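Long-range contacts in DUF1881 domain-containing protein (Neurospora crassa, PDB 5Z6D), which is of unknown function but couples a betagamma-crystallin domain to an Ig-like domain through an interface that leaves the calcium-binding site of the former inoperative: residues T8-Y13 against A50-W55; G62-W67 against Y130-I135; D87-A92 against M136-P141; K98-G103 against E197-D202; P142-V147 against S162-W167. The protein carries 1 engineered substitution. All blocks are in the same frame, centred on the assembly; numbering follows the deposited sequence.

Interaction 1: residues T8-Y13 against A50-W55; sequences TKVIFY and AKVIAW
Val10 and Val52 interlock between strands 9-13 and 50-55. Both methyls of Val10 bear on a single bump: CG1 and CG2 lie 3.9 and 4.1 Å from Val52 CG2, so the fork of Val10 straddles that branch. The same Val10 CG1 is seated between that branch and Ala50, 3.9 Å from Ala50 CB. Val52 holds CG1 anti to the backbone N (chi1 -177°), which leaves CG2 for Val10 and sends CG1 to the rim of Phe12. Val52 CG1 lies 4.2 Å from Phe12 CZ and close to the ring plane, so the ring offers an edge here. The strands belong to separate sheets of the betagamma-crystallin domain, a two-sheet sandwich. No hydrogen bond joins them: the short segments approach to 7.0 Å between axes and are splayed at 53°, so side chains alone bridge the gap. They come together most closely at the Thr8 end, where Ala50 CB comes up against backbone, 3.7 Å from Lys9 O. Strand 82-87 closes in beside this patch: Val85 touches Val10, and Phe83 touches Val52 and meets the Phe12 ring, which also stacks on Tyr41.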
# COMPACT_ATOMS: atom_id res chain seq x y z
N THR A 8 -19.28 -9.36 6.19
CA THR A 8 -18.52 -9.21 4.95
C THR A 8 -18.89 -7.91 4.26
O THR A 8 -18.69 -7.74 3.06
CB THR A 8 -18.77 -10.40 4.01
OG1 THR A 8 -20.17 -10.54 3.78
CG2 THR A 8 -18.24 -11.68 4.65
N LYS A 9 -19.45 -6.98 5.02
CA LYS A 9 -19.85 -5.69 4.48
C LYS A 9 -19.18 -4.58 5.29
O LYS A 9 -18.64 -4.84 6.36
CB LYS A 9 -21.38 -5.53 4.50
CG LYS A 9 -22.11 -6.11 3.28
CD LYS A 9 -21.96 -7.62 3.16
CE LYS A 9 -22.19 -8.11 1.73
NZ LYS A 9 -21.64 -9.48 1.50
N VAL A 10 -19.18 -3.37 4.74
CA VAL A 10 -18.78 -2.19 5.49
C VAL A 10 -19.81 -1.13 5.15
O VAL A 10 -20.42 -1.17 4.08
CB VAL A 10 -17.33 -1.70 5.14
CG1 VAL A 10 -16.30 -2.82 5.35
CG2 VAL A 10 -17.25 -1.15 3.72
N ILE A 11 -20.07 -0.22 6.08
CA ILE A 11 -20.98 0.85 5.79
C ILE A 11 -20.29 2.17 5.99
O ILE A 11 -19.74 2.44 7.07
CB ILE A 11 -22.25 0.81 6.68
CG1 ILE A 11 -22.87 -0.59 6.69
CG2 ILE A 11 -23.24 1.85 6.20
CD1 ILE A 11 -24.18 -0.67 7.44
N PHE A 12 -20.30 2.99 4.96
CA PHE A 12 -19.75 4.33 5.05
C PHE A 12 -20.85 5.32 5.39
O PHE A 12 -21.92 5.30 4.80
CB PHE A 12 -19.05 4.73 3.76
CG PHE A 12 -17.67 4.16 3.62
CD1 PHE A 12 -16.59 4.78 4.21
CD2 PHE A 12 -17.45 3.00 2.88
CE1 PHE A 12 -15.31 4.25 4.08
CE2 PHE A 12 -16.18 2.47 2.74
CZ PHE A 12 -15.11 3.09 3.32
N TYR A 13 -20.58 6.19 6.33
CA TYR A 13 -21.58 7.15 6.73
C TYR A 13 -21.14 8.55 6.37
O TYR A 13 -19.95 8.92 6.48
CB TYR A 13 -21.85 7.03 8.24
CG TYR A 13 -22.36 5.67 8.68
CD1 TYR A 13 -23.73 5.38 8.73
CD2 TYR A 13 -21.47 4.67 9.06
CE1 TYR A 13 -24.18 4.13 9.14
CE2 TYR A 13 -21.91 3.42 9.45
CZ TYR A 13 -23.26 3.15 9.50
OH TYR A 13 -23.68 1.90 9.91
N ALA A 50 -14.47 -8.24 7.47
CA ALA A 50 -14.13 -7.31 6.41
C ALA A 50 -12.98 -6.41 6.85
O ALA A 50 -12.59 -6.36 8.02
CB ALA A 50 -15.33 -6.49 6.01
N LYS A 51 -12.46 -5.67 5.88
CA LYS A 51 -11.39 -4.73 6.11
C LYS A 51 -11.39 -3.78 4.92
O LYS A 51 -11.76 -4.18 3.82
CB LYS A 51 -10.07 -5.48 6.26
CG LYS A 51 -8.80 -4.73 6.06
CD LYS A 51 -7.68 -5.75 6.12
CE LYS A 51 -6.33 -5.14 6.01
NZ LYS A 51 -5.34 -6.19 6.34
N VAL A 52 -11.05 -2.51 5.14
CA VAL A 52 -10.95 -1.57 4.02
C VAL A 52 -9.52 -1.16 3.81
O VAL A 52 -8.83 -0.78 4.77
CB VAL A 52 -11.78 -0.30 4.23
CG1 VAL A 52 -11.71 0.60 3.00
CG2 VAL A 52 -13.23 -0.63 4.56
N ILE A 53 -9.06 -1.24 2.57
CA ILE A 53 -7.79 -0.63 2.21
C ILE A 53 -8.08 0.58 1.34
O ILE A 53 -8.69 0.44 0.29
CB ILE A 53 -6.87 -1.62 1.47
CG1 ILE A 53 -6.57 -2.83 2.36
CG2 ILE A 53 -5.58 -0.91 1.03
CD1 ILE A 53 -5.91 -3.99 1.60
N ALA A 54 -7.67 1.76 1.80
CA ALA A 54 -7.96 3.02 1.08
C ALA A 54 -6.66 3.69 0.65
O ALA A 54 -5.70 3.72 1.41
CB ALA A 54 -8.79 3.97 1.98
N TRP A 55 -6.61 4.24 -0.57
CA TRP A 55 -5.39 4.85 -1.03
C TRP A 55 -5.65 5.95 -2.04
O TRP A 55 -6.80 6.35 -2.28
CB TRP A 55 -4.42 3.79 -1.59
CG TRP A 55 -4.75 3.07 -2.89
CD1 TRP A 55 -4.18 3.30 -4.11
CD2 TRP A 55 -5.65 1.95 -3.06
NE1 TRP A 55 -4.68 2.41 -5.04
CE2 TRP A 55 -5.58 1.59 -4.43
CE3 TRP A 55 -6.50 1.24 -2.21
CZ2 TRP A 55 -6.35 0.53 -4.96
CZ3 TRP A 55 -7.26 0.20 -2.74
CH2 TRP A 55 -7.18 -0.15 -4.10

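Interaction 2: residues G62-W67 against Y130-I135; sequences GHYREW and YGLVGI
The interface between the betagamma-crystallin and Ig-like domains is stitched here by Gly62 and Leu132. Leu132 N donates to Gly62 O at 2.8 Å, nearly straight at 169° and in the carbonyl plane on a lone pair. The same oxygen receives a CA-H...O contact from Gly131, Gly62 O to Gly131 CA 3.3 Å. The CA atoms of Gly62 and Gly131 are 3.9 Å apart, and at Gly62 the bare CA leaves room for Gly131 to come this near. A water forms the second link, accepting from Tyr64 N at 3.0 Å and donating to Tyr130 O at 2.7 Å. Gly62 lies in the loop before edge strand 64-67 of the crystallin sheet, a strand that Tyr64 begins, while Leu132 lies on edge strand 131-136 of the Ig-like domain, just before a classic beta bulge in which Val133 and Gly134 both face Ile93. Tyr64 CG sits between the backbone N and the carbonyl carbon (chi1 76°), which swings the ring over the neighbouring domain. There it crosses the Leu132 side chain at about a right angle: Tyr64 CD2 is 3.7 Å from Leu132 CB, and Leu132 CD1 lies over one ring face. Further round the ring, Tyr64 CE2 reaches Tyr130 CB at 4.1 Å. The Tyr130 hydroxyl turns to Thr191. The His63 side chain lies about 5 Å from that of Gln56, a calcium-binding residue, though no calcium is bound here.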
# COMPACT_ATOMS: atom_id res chain seq x y z
N GLY A 62 1.61 6.49 -3.09
CA GLY A 62 1.36 5.24 -2.39
C GLY A 62 0.70 5.42 -1.03
O GLY A 62 0.51 4.46 -0.29
N HIS A 63 0.32 6.65 -0.69
CA HIS A 63 -0.26 6.90 0.63
C HIS A 63 -1.53 6.08 0.84
O HIS A 63 -2.38 6.00 -0.04
CB HIS A 63 -0.56 8.38 0.81
CG HIS A 63 0.66 9.23 0.92
ND1 HIS A 63 0.62 10.61 0.89
CD2 HIS A 63 1.97 8.90 1.06
CE1 HIS A 63 1.85 11.09 1.00
NE2 HIS A 63 2.68 10.07 1.10
N TYR A 64 -1.67 5.48 2.02
CA TYR A 64 -2.84 4.65 2.23
C TYR A 64 -3.21 4.57 3.70
O TYR A 64 -2.42 4.94 4.58
CB TYR A 64 -2.62 3.23 1.68
CG TYR A 64 -1.74 2.35 2.55
CD1 TYR A 64 -2.29 1.36 3.35
CD2 TYR A 64 -0.36 2.52 2.57
CE1 TYR A 64 -1.49 0.56 4.16
CE2 TYR A 64 0.45 1.73 3.37
CZ TYR A 64 -0.13 0.75 4.15
OH TYR A 64 0.66 -0.06 4.95
N ARG A 65 -4.41 4.08 3.96
CA ARG A 65 -4.85 3.73 5.30
C ARG A 65 -5.54 2.39 5.25
O ARG A 65 -6.11 2.02 4.22
CB ARG A 65 -5.81 4.78 5.86
CG ARG A 65 -5.17 6.14 6.07
CD ARG A 65 -4.22 6.16 7.25
NE ARG A 65 -3.65 7.49 7.42
CZ ARG A 65 -4.16 8.44 8.20
NH1 ARG A 65 -5.26 8.21 8.91
NH2 ARG A 65 -3.56 9.62 8.28
N GLU A 66 -5.48 1.65 6.36
CA GLU A 66 -6.27 0.43 6.52
C GLU A 66 -7.27 0.65 7.64
O GLU A 66 -6.89 1.08 8.73
CB GLU A 66 -5.40 -0.78 6.87
CG GLU A 66 -4.55 -1.34 5.75
CD GLU A 66 -3.67 -2.48 6.23
OE1 GLU A 66 -2.99 -2.31 7.27
OE2 GLU A 66 -3.66 -3.56 5.60
N TRP A 67 -8.54 0.35 7.38
CA TRP A 67 -9.54 0.39 8.45
C TRP A 67 -9.97 -1.04 8.73
O TRP A 67 -10.66 -1.65 7.91
CB TRP A 67 -10.72 1.28 8.07
CG TRP A 67 -10.27 2.68 7.76
CD1 TRP A 67 -9.45 3.44 8.52
CD2 TRP A 67 -10.62 3.47 6.61
NE1 TRP A 67 -9.23 4.66 7.92
CE2 TRP A 67 -9.94 4.70 6.75
CE3 TRP A 67 -11.41 3.25 5.48
CZ2 TRP A 67 -10.03 5.71 5.79
CZ3 TRP A 67 -11.49 4.26 4.52
CH2 TRP A 67 -10.82 5.48 4.69
N TYR A 130 4.69 4.76 4.65
CA TYR A 130 4.83 3.63 3.72
C TYR A 130 3.99 3.86 2.48
O TYR A 130 3.01 4.60 2.50
CB TYR A 130 4.42 2.32 4.39
CG TYR A 130 5.50 1.66 5.22
CD1 TYR A 130 6.06 0.46 4.82
CD2 TYR A 130 5.94 2.22 6.42
CE1 TYR A 130 7.04 -0.15 5.56
CE2 TYR A 130 6.92 1.61 7.17
CZ TYR A 130 7.47 0.42 6.74
OH TYR A 130 8.45 -0.22 7.46
N GLY A 131 4.39 3.22 1.38
CA GLY A 131 3.58 3.24 0.19
C GLY A 131 2.96 1.89 -0.09
O GLY A 131 3.62 0.86 0.01
N LEU A 132 1.69 1.91 -0.46
CA LEU A 132 0.96 0.71 -0.80
C LEU A 132 1.40 0.23 -2.18
O LEU A 132 1.23 0.95 -3.16
CB LEU A 132 -0.55 0.98 -0.77
CG LEU A 132 -1.45 -0.18 -1.18
CD1 LEU A 132 -1.46 -1.27 -0.11
CD2 LEU A 132 -2.86 0.31 -1.52
N VAL A 133 1.97 -0.97 -2.26
CA VAL A 133 2.50 -1.47 -3.52
C VAL A 133 1.85 -2.78 -3.96
O VAL A 133 2.21 -3.37 -5.00
CB VAL A 133 4.05 -1.65 -3.47
CG1 VAL A 133 4.76 -0.30 -3.25
CG2 VAL A 133 4.46 -2.65 -2.40
N GLY A 134 0.87 -3.25 -3.19
CA GLY A 134 0.11 -4.40 -3.66
C GLY A 134 -0.96 -4.82 -2.67
O GLY A 134 -0.95 -4.36 -1.52
N ILE A 135 -1.89 -5.67 -3.10
CA ILE A 135 -2.88 -6.25 -2.19
C ILE A 135 -2.90 -7.74 -2.46
O ILE A 135 -3.05 -8.16 -3.60
CB ILE A 135 -4.29 -5.65 -2.41
CG1 ILE A 135 -4.28 -4.15 -2.11
CG2 ILE A 135 -5.32 -6.36 -1.54
CD1 ILE A 135 -5.59 -3.41 -2.40
O HOH W 1 0.83 5.65 3.71

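Interaction 3: residues D87-A92 against M136-P141; sequences DDDTRA and MPEGGP
Asp89 and Glu138 bring two carboxylates together with planes only 11° apart, their side chains passing each other at a slant. Asp89 OD2 rests on the aliphatic part of its partner, 3.3 Å from Glu138 CB. The Glu138 chain bends at chi2, and its acid group stands 4.2 Å off, measured from Asp89 OD2 to Glu138 OE1. A water that donates to both of these oxygens lies between the like charges and probably eases their repulsion. Asp89 CG stands between the backbone N and the carbonyl carbon (chi1 56°), which turns the carboxylate across to the other segment. A second water donates to Asp89 OD1, accepts from Glu138 N at 2.8 Å and is hydrogen-bonded to Thr90 OG1 at 2.8 Å, so one molecule ties three groups together. Thr90 divides its branches: OG1 touches the proline at its CA, 3.5 Å from Pro137 CA, and CG2 lies 3.7 Å from Met136 O. Beyond the two waters the backbones take over. Arg91 N donates to Met136 O at 2.9 Å, and Met136 N returns a bond to Arg91 O at 2.9 Å. Their side chains leave on one face of the sheet, where Trp167 packs against both. Reciprocal bonding of this kind marks an antiparallel hydrogen-bonded pair. Here it lies where the chain passes from the crystallin domain into the Ig-like domain, flanked by a type I turn from Asp87 to Thr90 and a type II turn from Pro137 to Gly140.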
# COMPACT_ATOMS: atom_id res chain seq x y z
N ASP A 87 -11.29 -9.23 2.44
CA ASP A 87 -11.38 -10.11 3.60
C ASP A 87 -10.44 -9.64 4.70
O ASP A 87 -9.44 -8.99 4.43
CB ASP A 87 -11.06 -11.56 3.22
CG ASP A 87 -12.06 -12.14 2.24
OD1 ASP A 87 -13.21 -12.39 2.65
OD2 ASP A 87 -11.70 -12.35 1.06
N ASP A 88 -10.77 -9.96 5.95
CA ASP A 88 -9.96 -9.52 7.08
C ASP A 88 -8.49 -9.97 7.02
O ASP A 88 -7.61 -9.30 7.56
CB ASP A 88 -10.59 -9.99 8.40
CG ASP A 88 -10.83 -11.49 8.43
OD1 ASP A 88 -9.93 -12.26 8.01
OD2 ASP A 88 -11.91 -11.91 8.88
N ASP A 89 -8.23 -11.09 6.35
CA ASP A 89 -6.89 -11.64 6.33
C ASP A 89 -6.19 -11.36 5.00
O ASP A 89 -5.11 -11.88 4.73
CB ASP A 89 -6.90 -13.15 6.63
CG ASP A 89 -7.80 -13.94 5.69
OD1 ASP A 89 -8.67 -13.34 5.02
OD2 ASP A 89 -7.64 -15.18 5.65
N THR A 90 -6.81 -10.52 4.18
CA THR A 90 -6.14 -10.00 3.00
C THR A 90 -5.14 -8.94 3.43
O THR A 90 -5.41 -8.17 4.36
CB THR A 90 -7.15 -9.42 2.01
OG1 THR A 90 -7.91 -10.49 1.44
CG2 THR A 90 -6.46 -8.65 0.90
N ARG A 91 -3.98 -8.92 2.78
CA ARG A 91 -2.85 -8.10 3.21
C ARG A 91 -2.56 -6.93 2.30
O ARG A 91 -2.45 -7.09 1.08
CB ARG A 91 -1.59 -8.95 3.32
CG ARG A 91 -1.64 -10.00 4.40
CD ARG A 91 -1.72 -9.35 5.76
NE ARG A 91 -1.61 -10.34 6.83
CZ ARG A 91 -1.52 -10.02 8.11
NH1 ARG A 91 -1.52 -8.75 8.48
NH2 ARG A 91 -1.42 -10.98 9.03
N ALA A 92 -2.39 -5.76 2.91
CA ALA A 92 -1.82 -4.63 2.19
C ALA A 92 -0.31 -4.77 2.19
O ALA A 92 0.32 -4.82 3.24
CB ALA A 92 -2.25 -3.31 2.82
N MET A 136 -2.71 -8.54 -1.42
CA MET A 136 -2.65 -9.99 -1.61
C MET A 136 -3.56 -10.71 -0.65
O MET A 136 -3.34 -10.65 0.56
CB MET A 136 -1.24 -10.51 -1.44
CG MET A 136 -1.15 -12.03 -1.65
SD MET A 136 0.52 -12.68 -1.65
CE MET A 136 1.20 -11.94 -3.14
N PRO A 137 -4.56 -11.41 -1.18
CA PRO A 137 -5.43 -12.24 -0.34
C PRO A 137 -4.65 -13.38 0.29
O PRO A 137 -3.60 -13.78 -0.22
CB PRO A 137 -6.49 -12.76 -1.32
CG PRO A 137 -5.82 -12.69 -2.66
CD PRO A 137 -4.93 -11.48 -2.60
N GLU A 138 -5.15 -13.89 1.41
CA GLU A 138 -4.53 -15.03 2.07
C GLU A 138 -4.46 -16.18 1.07
O GLU A 138 -5.45 -16.49 0.41
CB GLU A 138 -5.32 -15.42 3.33
CG GLU A 138 -4.70 -16.53 4.15
CD GLU A 138 -5.09 -17.91 3.67
OE1 GLU A 138 -6.15 -18.03 3.02
OE2 GLU A 138 -4.34 -18.87 3.93
N GLY A 139 -3.27 -16.77 0.93
CA GLY A 139 -3.06 -17.84 -0.02
C GLY A 139 -3.24 -17.39 -1.45
O GLY A 139 -3.60 -18.18 -2.33
N GLY A 140 -3.01 -16.10 -1.70
CA GLY A 140 -3.23 -15.53 -3.01
C GLY A 140 -2.20 -15.98 -4.02
O GLY A 140 -1.19 -16.59 -3.66
N PRO A 141 -2.45 -15.70 -5.30
CA PRO A 141 -1.44 -16.03 -6.31
C PRO A 141 -0.20 -15.16 -6.14
O PRO A 141 -0.32 -14.03 -5.64
CB PRO A 141 -2.16 -15.74 -7.64
CG PRO A 141 -3.18 -14.71 -7.29
CD PRO A 141 -3.63 -15.03 -5.88
O HOH W 2 -7.78 -13.16 2.21
O HOH W 3 -8.84 -17.07 3.57

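Interaction 4: residues K98-G103 against E197-D202; sequences KDATGG and EVTLVD
Lys98 lies beside Thr199 and Glu197, and its side chain crosses from apolar packing to a polar tip. CB touches the hydroxyl of the facing strand, 3.7 Å from Thr199 OG1. CG, placed beside the backbone N, meets the CG methylene of the acid, 3.8 Å from Glu197 CG, with the carboxyl carbon just behind. A bend at chi2 (-56°) then carries CD and CE away from the strand pair, and NZ ends on Gly127 O. Lys98 NZ and Glu197 OE2 therefore stay 5.7 Å apart, an opposite-charge pair that does not touch. Beneath the side chains the backbones pair in parallel, the first and last strands of the Ig-like domain lying side by side: Lys98 N donates to Val198 O at 2.8 Å, Lys98 O accepts from Leu200 N, and Leu200 O accepts from Ala100 N. Past this ladder Thr101 CG2 leans on the last of these carbonyls, 3.6 Å from Leu200 O. The chain that follows strand 91-99 turns round Asp99, whose side chain lies beside Leu200 and forms an Asx turn. Thr101 N reaches Asp99 OD1 at 2.8 Å from above the carboxylate plane, and Thr101 OG1 donates to Asp99 OD1 at 2.6 Å on the syn lone pair. Gly103 N adds a bond to Asp99 OD2 at 3.0 Å. Three donors on one carboxylate should fix its rotation and would favour the ionised form.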
# COMPACT_ATOMS: atom_id res chain seq x y z
N LYS A 98 14.58 3.43 1.88
CA LYS A 98 15.68 4.06 2.60
C LYS A 98 16.95 3.99 1.79
O LYS A 98 17.07 3.19 0.85
CB LYS A 98 15.91 3.40 3.97
CG LYS A 98 14.71 3.53 4.93
CD LYS A 98 14.32 4.98 5.14
CE LYS A 98 13.21 5.11 6.19
NZ LYS A 98 12.65 6.49 6.20
N ASP A 99 17.90 4.83 2.16
CA ASP A 99 19.18 4.94 1.48
C ASP A 99 20.29 4.96 2.52
O ASP A 99 20.33 5.85 3.37
CB ASP A 99 19.23 6.20 0.63
CG ASP A 99 20.63 6.53 0.17
OD1 ASP A 99 21.41 5.59 -0.09
OD2 ASP A 99 20.96 7.73 0.07
N ALA A 100 21.17 3.97 2.45
CA ALA A 100 22.27 3.87 3.42
C ALA A 100 23.59 4.36 2.84
O ALA A 100 24.63 4.25 3.50
CB ALA A 100 22.41 2.42 3.88
N THR A 101 23.55 4.92 1.63
CA THR A 101 24.77 5.31 0.93
C THR A 101 25.18 6.77 1.11
O THR A 101 26.14 7.24 0.48
CB THR A 101 24.66 5.05 -0.59
OG1 THR A 101 23.70 5.95 -1.16
CG2 THR A 101 24.24 3.60 -0.85
N GLY A 102 24.46 7.50 1.96
CA GLY A 102 24.84 8.86 2.30
C GLY A 102 24.21 9.96 1.45
O GLY A 102 24.67 11.10 1.48
N GLY A 103 23.16 9.63 0.72
CA GLY A 103 22.51 10.59 -0.15
C GLY A 103 21.61 11.58 0.57
O GLY A 103 21.25 11.38 1.74
N GLU A 197 10.93 -2.58 4.73
CA GLU A 197 11.85 -1.48 4.50
C GLU A 197 12.81 -1.91 3.41
O GLU A 197 13.49 -2.93 3.54
CB GLU A 197 12.59 -1.12 5.79
CG GLU A 197 12.89 0.35 5.97
CD GLU A 197 13.42 0.66 7.35
OE1 GLU A 197 14.62 0.38 7.60
OE2 GLU A 197 12.66 1.17 8.20
N VAL A 198 12.84 -1.18 2.31
CA VAL A 198 13.73 -1.51 1.22
C VAL A 198 14.83 -0.48 1.23
O VAL A 198 14.56 0.72 1.14
CB VAL A 198 13.00 -1.53 -0.12
CG1 VAL A 198 14.00 -1.70 -1.28
CG2 VAL A 198 11.94 -2.64 -0.12
N THR A 199 16.08 -0.93 1.35
CA THR A 199 17.20 -0.03 1.56
C THR A 199 18.21 -0.11 0.41
O THR A 199 18.61 -1.21 -0.00
CB THR A 199 17.93 -0.32 2.88
OG1 THR A 199 17.03 -0.15 3.98
CG2 THR A 199 19.11 0.62 3.06
N LEU A 200 18.59 1.05 -0.13
CA LEU A 200 19.68 1.13 -1.09
C LEU A 200 21.01 0.99 -0.36
O LEU A 200 21.40 1.86 0.41
CB LEU A 200 19.64 2.46 -1.87
CG LEU A 200 20.67 2.58 -2.99
CD1 LEU A 200 20.32 1.66 -4.16
CD2 LEU A 200 20.80 4.01 -3.47
N VAL A 201 21.70 -0.13 -0.57
CA VAL A 201 22.94 -0.39 0.16
C VAL A 201 24.17 -0.12 -0.70
O VAL A 201 25.29 -0.04 -0.20
CB VAL A 201 22.98 -1.83 0.70
CG1 VAL A 201 21.94 -2.01 1.83
CG2 VAL A 201 22.74 -2.83 -0.41
N ASP A 202 23.95 0.05 -2.00
CA ASP A 202 25.04 0.30 -2.94
C ASP A 202 24.52 1.18 -4.07
O ASP A 202 23.50 0.87 -4.67
CB ASP A 202 25.59 -1.02 -3.48
CG ASP A 202 26.64 -0.83 -4.56
OD1 ASP A 202 27.26 0.25 -4.62
OD2 ASP A 202 26.85 -1.79 -5.34

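Interaction 5: residues P142-V147 against S162-W167; sequences PVTTAV and SVYFEW
Val143 O is gripped twice: Phe165 N donates to it at 2.8 Å, nearly along the C=O axis, and Tyr164 CA adds a CA-H...O contact to Val143 O at 3.4 Å. The atoms belong to the beta hairpin of strands 143-151 and 157-168 in the Ig-like domain. Val143-Phe165 and Thr145-Val163 are antiparallel hydrogen-bonded pairs, each with two backbone bonds, and Thr144-Tyr164 between them is a non-hydrogen-bonded pair. On its face the threonine crosses the tyrosine at about a right angle. Thr144 OG1 meets the ring at its edge, in plane, 3.2 Å from Tyr164 CD1. A chi1 of -72° puts OG1 beside the backbone N and CG2 anti to it, and Thr144 CG2 packs two residues further along the partner strand on the same face, 3.7 Å from Ser162 CB. Pro142 lies alongside the outer end of the same ring, pointing the same way, with Pro142 CB 3.6 Å from Tyr164 CZ. On the other face Phe165, Thr145 and Val163 are buried: Phe165 rests on Ile93 of strand 91-99, and Thr145 and Val147 touch strand 108-112. There Val163 crosses Val147 at about a right angle. Val163 CG1 lies 4.0 Å from Thr145 CB and 4.1 Å from Val147 CG1.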
# COMPACT_ATOMS: atom_id res chain seq x y z
N PRO A 142 0.98 -15.68 -6.52
CA PRO A 142 2.22 -14.90 -6.45
C PRO A 142 2.21 -13.81 -7.50
O PRO A 142 1.46 -13.91 -8.47
CB PRO A 142 3.31 -15.93 -6.75
CG PRO A 142 2.61 -16.93 -7.62
CD PRO A 142 1.19 -17.01 -7.10
N VAL A 143 3.01 -12.77 -7.29
CA VAL A 143 2.96 -11.60 -8.15
C VAL A 143 4.36 -11.11 -8.44
O VAL A 143 5.19 -11.12 -7.56
CB VAL A 143 2.13 -10.46 -7.49
CG1 VAL A 143 2.34 -9.13 -8.21
CG2 VAL A 143 0.66 -10.83 -7.45
N THR A 144 4.64 -10.76 -9.70
CA THR A 144 5.89 -10.08 -10.03
C THR A 144 5.59 -8.65 -10.42
O THR A 144 4.69 -8.40 -11.24
CB THR A 144 6.65 -10.77 -11.17
OG1 THR A 144 7.20 -12.00 -10.70
CG2 THR A 144 7.81 -9.88 -11.64
N THR A 145 6.33 -7.71 -9.84
CA THR A 145 6.11 -6.29 -10.08
C THR A 145 7.42 -5.61 -10.46
O THR A 145 8.43 -5.78 -9.79
CB THR A 145 5.50 -5.60 -8.84
OG1 THR A 145 4.24 -6.21 -8.53
CG2 THR A 145 5.28 -4.13 -9.10
N ALA A 146 7.41 -4.87 -11.56
CA ALA A 146 8.65 -4.26 -12.03
C ALA A 146 9.09 -3.15 -11.09
O ALA A 146 8.26 -2.42 -10.55
CB ALA A 146 8.47 -3.71 -13.43
N VAL A 147 10.40 -3.03 -10.88
CA VAL A 147 10.93 -1.93 -10.07
C VAL A 147 12.09 -1.21 -10.77
O VAL A 147 12.83 -1.80 -11.57
CB VAL A 147 11.42 -2.40 -8.67
CG1 VAL A 147 10.27 -2.96 -7.83
CG2 VAL A 147 12.52 -3.43 -8.80
N SER A 162 12.83 -6.46 -10.85
CA SER A 162 11.49 -6.74 -10.37
C SER A 162 11.53 -7.34 -8.98
O SER A 162 12.58 -7.77 -8.50
CB SER A 162 10.75 -7.66 -11.32
OG SER A 162 11.43 -8.89 -11.46
N VAL A 163 10.37 -7.34 -8.33
CA VAL A 163 10.20 -7.96 -7.03
C VAL A 163 9.13 -9.04 -7.19
O VAL A 163 8.19 -8.88 -7.97
CB VAL A 163 9.79 -6.93 -5.94
CG1 VAL A 163 8.43 -6.28 -6.27
CG2 VAL A 163 9.77 -7.59 -4.56
N TYR A 164 9.31 -10.14 -6.47
CA TYR A 164 8.40 -11.27 -6.52
C TYR A 164 7.79 -11.43 -5.13
O TYR A 164 8.51 -11.62 -4.15
CB TYR A 164 9.15 -12.53 -6.97
CG TYR A 164 8.32 -13.79 -7.13
CD1 TYR A 164 7.46 -13.95 -8.21
CD2 TYR A 164 8.41 -14.82 -6.21
CE1 TYR A 164 6.71 -15.11 -8.37
CE2 TYR A 164 7.67 -15.98 -6.36
CZ TYR A 164 6.82 -16.12 -7.44
OH TYR A 164 6.08 -17.28 -7.58
N PHE A 165 6.48 -11.30 -5.04
CA PHE A 165 5.73 -11.52 -3.80
C PHE A 165 5.07 -12.88 -3.81
O PHE A 165 4.48 -13.30 -4.81
CB PHE A 165 4.64 -10.47 -3.61
CG PHE A 165 5.14 -9.06 -3.55
CD1 PHE A 165 5.94 -8.64 -2.51
CD2 PHE A 165 4.78 -8.15 -4.53
CE1 PHE A 165 6.39 -7.32 -2.45
CE2 PHE A 165 5.21 -6.84 -4.48
CZ PHE A 165 6.01 -6.42 -3.43
N GLU A 166 5.14 -13.58 -2.69
CA GLU A 166 4.42 -14.84 -2.60
C GLU A 166 3.83 -15.00 -1.21
O GLU A 166 4.37 -14.47 -0.25
CB GLU A 166 5.33 -16.03 -2.96
CG GLU A 166 6.42 -16.34 -1.95
CD GLU A 166 7.23 -17.57 -2.33
OE1 GLU A 166 7.03 -18.09 -3.45
OE2 GLU A 166 8.05 -18.02 -1.51
N TRP A 167 2.73 -15.72 -1.11
CA TRP A 167 2.15 -16.00 0.19
C TRP A 167 2.91 -17.11 0.89
O TRP A 167 3.17 -18.16 0.31
CB TRP A 167 0.67 -16.38 0.08
CG TRP A 167 0.02 -16.43 1.42
CD1 TRP A 167 -0.15 -17.54 2.20
CD2 TRP A 167 -0.51 -15.33 2.15
NE1 TRP A 167 -0.77 -17.19 3.38
CE2 TRP A 167 -1.00 -15.84 3.37
CE3 TRP A 167 -0.64 -13.96 1.89
CZ2 TRP A 167 -1.61 -15.02 4.33
CZ3 TRP A 167 -1.23 -13.15 2.85
CH2 TRP A 167 -1.71 -13.69 4.06

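Interaction 1 lies inside the crystallin domain, interactions 4 and 5 inside the Ig-like domain, interaction 2 across the seam, and interaction 3 where the linker enters the Ig-like domain. Interactions 1 and 2 are linked by neighbouring strands 50-55 and 64-67 of one sheet, their centres 14 Å apart. Lys51 NZ bonds Thr90 O, connecting interaction 1 to interaction 3. Strand 91-99 pairs with 131-136 on one side and 195-200 on the other, so interactions 2, 3 and 4 share a sheet and their segments alternate along the chain. Interaction 5, on the facing sheet, touches interaction 3 through Trp167 and interaction 2 through Phe165. The two domains thus touch directly as well as through the linker.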